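Local coordinates for like-Sm ribonucleoprotein core (Methanococcus vannielii SB, PDB 5MKI) that probably binds RNA, as a heptameric archaeal member of the Sm/LSm family whose subunits carry a site for uridine monophosphate, at residues H39-A47 and F57-V67. Numbering follows the deposited sequence.
Sequences HMNVALENA and FPMLVVRGDNV
Val-42 and Val-62 form one hydrogen-bonded pair of an antiparallel ladder, and Leu-44 and Leu-60 the next, with Leu-44 N 2.7 Å from Leu-60 O. At the corner that both segments turn, Asn-46 N donates to Pro-58 O at 3.0 Å, from above the carbonyl plane; past it Ala-47 N donates to Phe-57 O.

At the other end a side chain takes over from the backbone: Asn-41 OD1 accepts a nearly straight bond (176°) from Gly-64 N at 2.9 Å, while Asn-41 ND2 is held by Asp-37. With CG anti to the carbonyl carbon (chi1 -58°), the amide is carried toward segment 57-67, where OD1 also lies near Arg-63 CA. An alanine here would remove both bonds and would probably leave Gly-64 N and Asp-37 without these partners, setting the uridine-binding loops freer to shift. His-39, Asn-41, Arg-63 and Asp-65 all belong to the UMP site, and Arg-63 NH1 forms a salt bridge with Asp-65 OD1. A side chain on Gly-64 would collide with His-39 O.

Among apolar contacts, Val-42 CG2 lies alongside Val-62 CB at 3.8 Å, and Leu-44 CD1 meets Val-62 CG2. Ala-47 CB packs on Leu-60 CG, and the side chains of Met-40 and Val-67 cross at about a right angle, Met-40 CE touching Val-67 CG1. On the sheet face that carries Ala-43, the Met-59 side chain bends at both chi2 and chi3, bringing CE to 3.9 Å from Glu-45 CG.

Leu-44 and Val-62 pack against strand 18-23, strand 28-36 flanks 42-44, and residues 60-62 continue the sheet into a strand of a neighbouring subunit, as in Sm-fold rings.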
ATOM      1  N   HIS A  39      14.664  -1.901   2.708  1.00 26.01           N
ATOM      2  CA  HIS A  39      13.350  -1.319   2.959  1.00 25.99           C
ATOM      3  C   HIS A  39      13.416   0.034   3.656  1.00 26.86           C
ATOM      4  O   HIS A  39      12.364   0.642   3.885  1.00 28.81           O
ATOM      5  CB  HIS A  39      12.509  -2.270   3.807  1.00 32.58           C
ATOM      6  CG  HIS A  39      12.315  -3.612   3.181  1.00 37.97           C
ATOM      7  ND1 HIS A  39      12.582  -4.789   3.849  1.00 38.82           N
ATOM      8  CD2 HIS A  39      11.896  -3.965   1.943  1.00 36.59           C
ATOM      9  CE1 HIS A  39      12.324  -5.812   3.051  1.00 43.00           C
ATOM     10  NE2 HIS A  39      11.906  -5.339   1.890  1.00 46.75           N
ATOM     11  N   MET A  40      14.613   0.497   4.012  1.00 28.04           N
ATOM     12  CA  MET A  40      14.830   1.650   4.886  1.00 26.55           C
ATOM     13  C   MET A  40      14.325   1.416   6.311  1.00 26.43           C
ATOM     14  O   MET A  40      14.059   2.388   7.029  1.00 25.32           O
ATOM     15  CB  MET A  40      14.207   2.940   4.310  1.00 27.79           C
ATOM     16  CG  MET A  40      14.673   3.320   2.885  1.00 33.80           C
ATOM     17  SD  MET A  40      14.431   5.063   2.389  1.00 41.77           S
ATOM     18  CE  MET A  40      15.053   5.919   3.832  1.00 30.16           C
ATOM     19  N   ASN A  41      14.155   0.155   6.745  1.00 24.57           N
ATOM     20  CA  ASN A  41      14.116  -0.109   8.179  1.00 23.54           C
ATOM     21  C   ASN A  41      15.437   0.364   8.793  1.00 25.69           C
ATOM     22  O   ASN A  41      16.498   0.240   8.177  1.00 24.98           O
ATOM     23  CB  ASN A  41      13.932  -1.601   8.505  1.00 27.17           C
ATOM     24  CG  ASN A  41      12.659  -2.231   7.909  1.00 26.56           C
ATOM     25  OD1 ASN A  41      11.577  -1.653   7.894  1.00 24.93           O
ATOM     26  ND2 ASN A  41      12.807  -3.451   7.457  1.00 24.86           N
ATOM     27  N   VAL A  42      15.388   0.905  10.007  1.00 24.71           N
ATOM     28  CA  VAL A  42      16.600   1.397  10.669  1.00 25.42           C
ATOM     29  C   VAL A  42      16.546   1.074  12.161  1.00 25.26           C
ATOM     30  O   VAL A  42      15.495   1.187  12.808  1.00 24.46           O
ATOM     31  CB  VAL A  42      16.820   2.912  10.442  1.00 23.78           C
ATOM     32  CG1 VAL A  42      16.909   3.249   8.956  1.00 20.34           C
ATOM     33  CG2 VAL A  42      15.720   3.744  11.101  1.00 26.46           C
ATOM     34  N   ALA A  43      17.686   0.649  12.705  1.00 26.50           N
ATOM     35  CA  ALA A  43      17.855   0.482  14.144  1.00 24.77           C
ATOM     36  C   ALA A  43      18.596   1.706  14.679  1.00 28.76           C
ATOM     37  O   ALA A  43      19.727   1.977  14.262  1.00 27.02           O
ATOM     38  CB  ALA A  43      18.615  -0.802  14.468  1.00 20.95           C
ATOM     39  N   LEU A  44      17.950   2.454  15.573  1.00 25.89           N
ATOM     40  CA  LEU A  44      18.502   3.693  16.121  1.00 24.70           C
ATOM     41  C   LEU A  44      18.789   3.517  17.608  1.00 29.69           C
ATOM     42  O   LEU A  44      17.876   3.220  18.385  1.00 30.90           O
ATOM     43  CB  LEU A  44      17.540   4.860  15.928  1.00 23.99           C
ATOM     44  CG  LEU A  44      17.157   5.259  14.510  1.00 29.06           C
ATOM     45  CD1 LEU A  44      16.002   6.251  14.542  1.00 20.98           C
ATOM     46  CD2 LEU A  44      18.376   5.831  13.813  1.00 30.09           C
ATOM     47  N   GLU A  45      20.043   3.738  17.998  1.00 32.97           N
ATOM     48  CA  GLU A  45      20.481   3.596  19.382  1.00 32.94           C
ATOM     49  C   GLU A  45      20.387   4.931  20.114  1.00 34.37           C
ATOM     50  O   GLU A  45      20.717   5.979  19.554  1.00 33.03           O
ATOM     51  CB  GLU A  45      21.919   3.081  19.425  1.00 34.77           C
ATOM     52  CG  GLU A  45      22.395   2.674  20.796  1.00 38.34           C
ATOM     53  CD  GLU A  45      23.876   2.394  20.821  1.00 40.87           C
ATOM     54  OE1 GLU A  45      24.659   3.370  20.757  1.00 42.67           O
ATOM     55  OE2 GLU A  45      24.256   1.206  20.900  1.00 46.87           O
ATOM     56  N   ASN A  46      19.940   4.888  21.371  1.00 34.02           N
ATOM     57  CA  ASN A  46      19.805   6.097  22.190  1.00 39.40           C
ATOM     58  C   ASN A  46      19.001   7.166  21.445  1.00 42.15           C
ATOM     59  O   ASN A  46      19.468   8.283  21.191  1.00 38.52           O
ATOM     60  CB  ASN A  46      21.181   6.627  22.618  1.00 37.56           C
ATOM     61  CG  ASN A  46      21.854   5.718  23.637  1.00 39.60           C
ATOM     62  OD1 ASN A  46      21.189   5.096  24.464  1.00 38.03           O
ATOM     63  ND2 ASN A  46      23.171   5.620  23.563  1.00 47.73           N
ATOM     64  N   ALA A  47      17.773   6.792  21.091  1.00 35.15           N
ATOM     65  CA  ALA A  47      16.960   7.582  20.179  1.00 35.61           C
ATOM     66  C   ALA A  47      16.034   8.530  20.931  1.00 38.30           C
ATOM     67  O   ALA A  47      15.640   8.290  22.074  1.00 41.64           O
ATOM     68  CB  ALA A  47      16.131   6.667  19.268  1.00 38.72           C
ATOM     69  N   PHE A  57      15.359   6.424  24.365  1.00 46.01           N
ATOM     70  CA  PHE A  57      15.138   5.010  24.082  1.00 38.18           C
ATOM     71  C   PHE A  57      16.462   4.304  23.798  1.00 37.10           C
ATOM     72  O   PHE A  57      17.159   4.679  22.843  1.00 38.46           O
ATOM     73  CB  PHE A  57      14.212   4.844  22.875  1.00 35.99           C
ATOM     74  CG  PHE A  57      12.904   5.567  23.004  1.00 40.46           C
ATOM     75  CD1 PHE A  57      12.820   6.926  22.761  1.00 45.14           C
ATOM     76  CD2 PHE A  57      11.754   4.880  23.373  1.00 42.74           C
ATOM     77  CE1 PHE A  57      11.621   7.589  22.889  1.00 53.00           C
ATOM     78  CE2 PHE A  57      10.553   5.532  23.500  1.00 44.74           C
ATOM     79  CZ  PHE A  57      10.481   6.888  23.259  1.00 53.47           C
ATOM     80  N   PRO A  58      16.836   3.289  24.582  1.00 36.42           N
ATOM     81  CA  PRO A  58      18.080   2.548  24.287  1.00 35.07           C
ATOM     82  C   PRO A  58      18.195   2.055  22.847  1.00 34.85           C
ATOM     83  O   PRO A  58      19.282   2.127  22.268  1.00 31.27           O
ATOM     84  CB  PRO A  58      18.029   1.380  25.283  1.00 33.19           C
ATOM     85  CG  PRO A  58      17.209   1.899  26.431  1.00 39.26           C
ATOM     86  CD  PRO A  58      16.207   2.860  25.848  1.00 34.87           C
ATOM     87  N   MET A  59      17.111   1.549  22.253  1.00 34.12           N
ATOM     88  CA  MET A  59      17.147   1.060  20.875  1.00 32.35           C
ATOM     89  C   MET A  59      15.741   1.129  20.291  1.00 30.15           C
ATOM     90  O   MET A  59      14.804   0.543  20.856  1.00 28.43           O
ATOM     91  CB  MET A  59      17.691  -0.375  20.804  1.00 35.47           C
ATOM     92  CG  MET A  59      17.763  -0.983  19.393  1.00 34.74           C
ATOM     93  SD  MET A  59      19.191  -0.357  18.472  1.00 44.63           S
ATOM     94  CE  MET A  59      20.460  -0.495  19.724  1.00 31.88           C
ATOM     95  N   LEU A  60      15.611   1.845  19.174  1.00 26.80           N
ATOM     96  CA  LEU A  60      14.369   1.983  18.417  1.00 32.52           C
ATOM     97  C   LEU A  60      14.557   1.365  17.040  1.00 28.38           C
ATOM     98  O   LEU A  60      15.419   1.807  16.275  1.00 25.30           O
ATOM     99  CB  LEU A  60      13.983   3.451  18.239  1.00 29.92           C
ATOM    100  CG  LEU A  60      13.113   4.183  19.247  1.00 39.00           C
ATOM    101  CD1 LEU A  60      12.466   5.390  18.570  1.00 38.49           C
ATOM    102  CD2 LEU A  60      12.070   3.230  19.825  1.00 33.82           C
ATOM    103  N   VAL A  61      13.739   0.380  16.702  1.00 26.31           N
ATOM    104  CA  VAL A  61      13.709  -0.141  15.340  1.00 25.79           C
ATOM    105  C   VAL A  61      12.511   0.482  14.639  1.00 26.34           C
ATOM    106  O   VAL A  61      11.367   0.273  15.056  1.00 26.95           O
ATOM    107  CB  VAL A  61      13.649  -1.673  15.324  1.00 30.12           C
ATOM    108  CG1 VAL A  61      13.428  -2.195  13.891  1.00 27.54           C
ATOM    109  CG2 VAL A  61      14.934  -2.230  15.926  1.00 32.19           C
ATOM    110  N   VAL A  62      12.784   1.289  13.610  1.00 25.02           N
ATOM    111  CA  VAL A  62      11.769   2.053  12.891  1.00 25.19           C
ATOM    112  C   VAL A  62      11.448   1.324  11.595  1.00 23.81           C
ATOM    113  O   VAL A  62      12.360   0.897  10.871  1.00 25.50           O
ATOM    114  CB  VAL A  62      12.246   3.484  12.595  1.00 21.54           C
ATOM    115  CG1 VAL A  62      11.150   4.273  11.889  1.00 23.50           C
ATOM    116  CG2 VAL A  62      12.728   4.211  13.892  1.00 24.38           C
ATOM    117  N   ARG A  63      10.166   1.190  11.295  1.00 22.98           N
ATOM    118  CA  ARG A  63       9.747   0.513  10.069  1.00 26.40           C
ATOM    119  C   ARG A  63       9.838   1.476   8.886  1.00 22.97           C
ATOM    120  O   ARG A  63       9.225   2.553   8.902  1.00 22.09           O
ATOM    121  CB  ARG A  63       8.330  -0.037  10.225  1.00 23.77           C
ATOM    122  CG  ARG A  63       8.037  -1.174   9.265  1.00 29.45           C
ATOM    123  CD  ARG A  63       6.857  -2.026   9.715  1.00 32.59           C
ATOM    124  NE  ARG A  63       6.660  -3.169   8.826  1.00 33.89           N
ATOM    125  CZ  ARG A  63       6.015  -3.107   7.665  1.00 33.28           C
ATOM    126  NH1 ARG A  63       5.491  -1.957   7.265  1.00 31.62           N
ATOM    127  NH2 ARG A  63       5.867  -4.200   6.920  1.00 38.71           N
ATOM    128  N   GLY A  64      10.591   1.082   7.851  1.00 23.04           N
ATOM    129  CA  GLY A  64      10.916   2.009   6.770  1.00 23.61           C
ATOM    130  C   GLY A  64       9.725   2.571   6.000  1.00 28.15           C
ATOM    131  O   GLY A  64       9.787   3.698   5.499  1.00 24.61           O
ATOM    132  N   ASP A  65       8.623   1.811   5.898  1.00 24.53           N
ATOM    133  CA  ASP A  65       7.455   2.307   5.171  1.00 26.32           C
ATOM    134  C   ASP A  65       6.876   3.574   5.786  1.00 24.49           C
ATOM    135  O   ASP A  65       6.073   4.255   5.136  1.00 23.26           O
ATOM    136  CB  ASP A  65       6.353   1.242   5.100  1.00 31.58           C
ATOM    137  CG  ASP A  65       5.480   1.218   6.347  1.00 34.10           C
ATOM    138  OD1 ASP A  65       6.022   1.385   7.463  1.00 39.09           O
ATOM    139  OD2 ASP A  65       4.249   1.043   6.219  1.00 51.16           O
ATOM    140  N   ASN A  66       7.240   3.897   7.026  1.00 24.78           N
ATOM    141  CA  ASN A  66       6.812   5.144   7.643  1.00 25.42           C
ATOM    142  C   ASN A  66       7.687   6.330   7.239  1.00 26.83           C
ATOM    143  O   ASN A  66       7.322   7.474   7.530  1.00 25.21           O
ATOM    144  CB  ASN A  66       6.818   5.012   9.176  1.00 26.32           C
ATOM    145  CG  ASN A  66       5.954   3.845   9.689  1.00 34.30           C
ATOM    146  OD1 ASN A  66       4.735   3.896   9.612  1.00 30.30           O
ATOM    147  ND2 ASN A  66       6.593   2.810  10.244  1.00 30.28           N
ATOM    148  N   VAL A  67       8.816   6.091   6.572  1.00 24.71           N
ATOM    149  CA  VAL A  67       9.862   7.113   6.452  1.00 23.86           C
ATOM    150  C   VAL A  67       9.535   8.068   5.314  1.00 30.42           C
ATOM    151  O   VAL A  67       9.189   7.643   4.205  1.00 25.45           O
ATOM    152  CB  VAL A  67      11.240   6.467   6.244  1.00 21.42           C
ATOM    153  CG1 VAL A  67      12.294   7.546   5.901  1.00 23.92           C
ATOM    154  CG2 VAL A  67      11.657   5.696   7.505  1.00 22.60           C
TER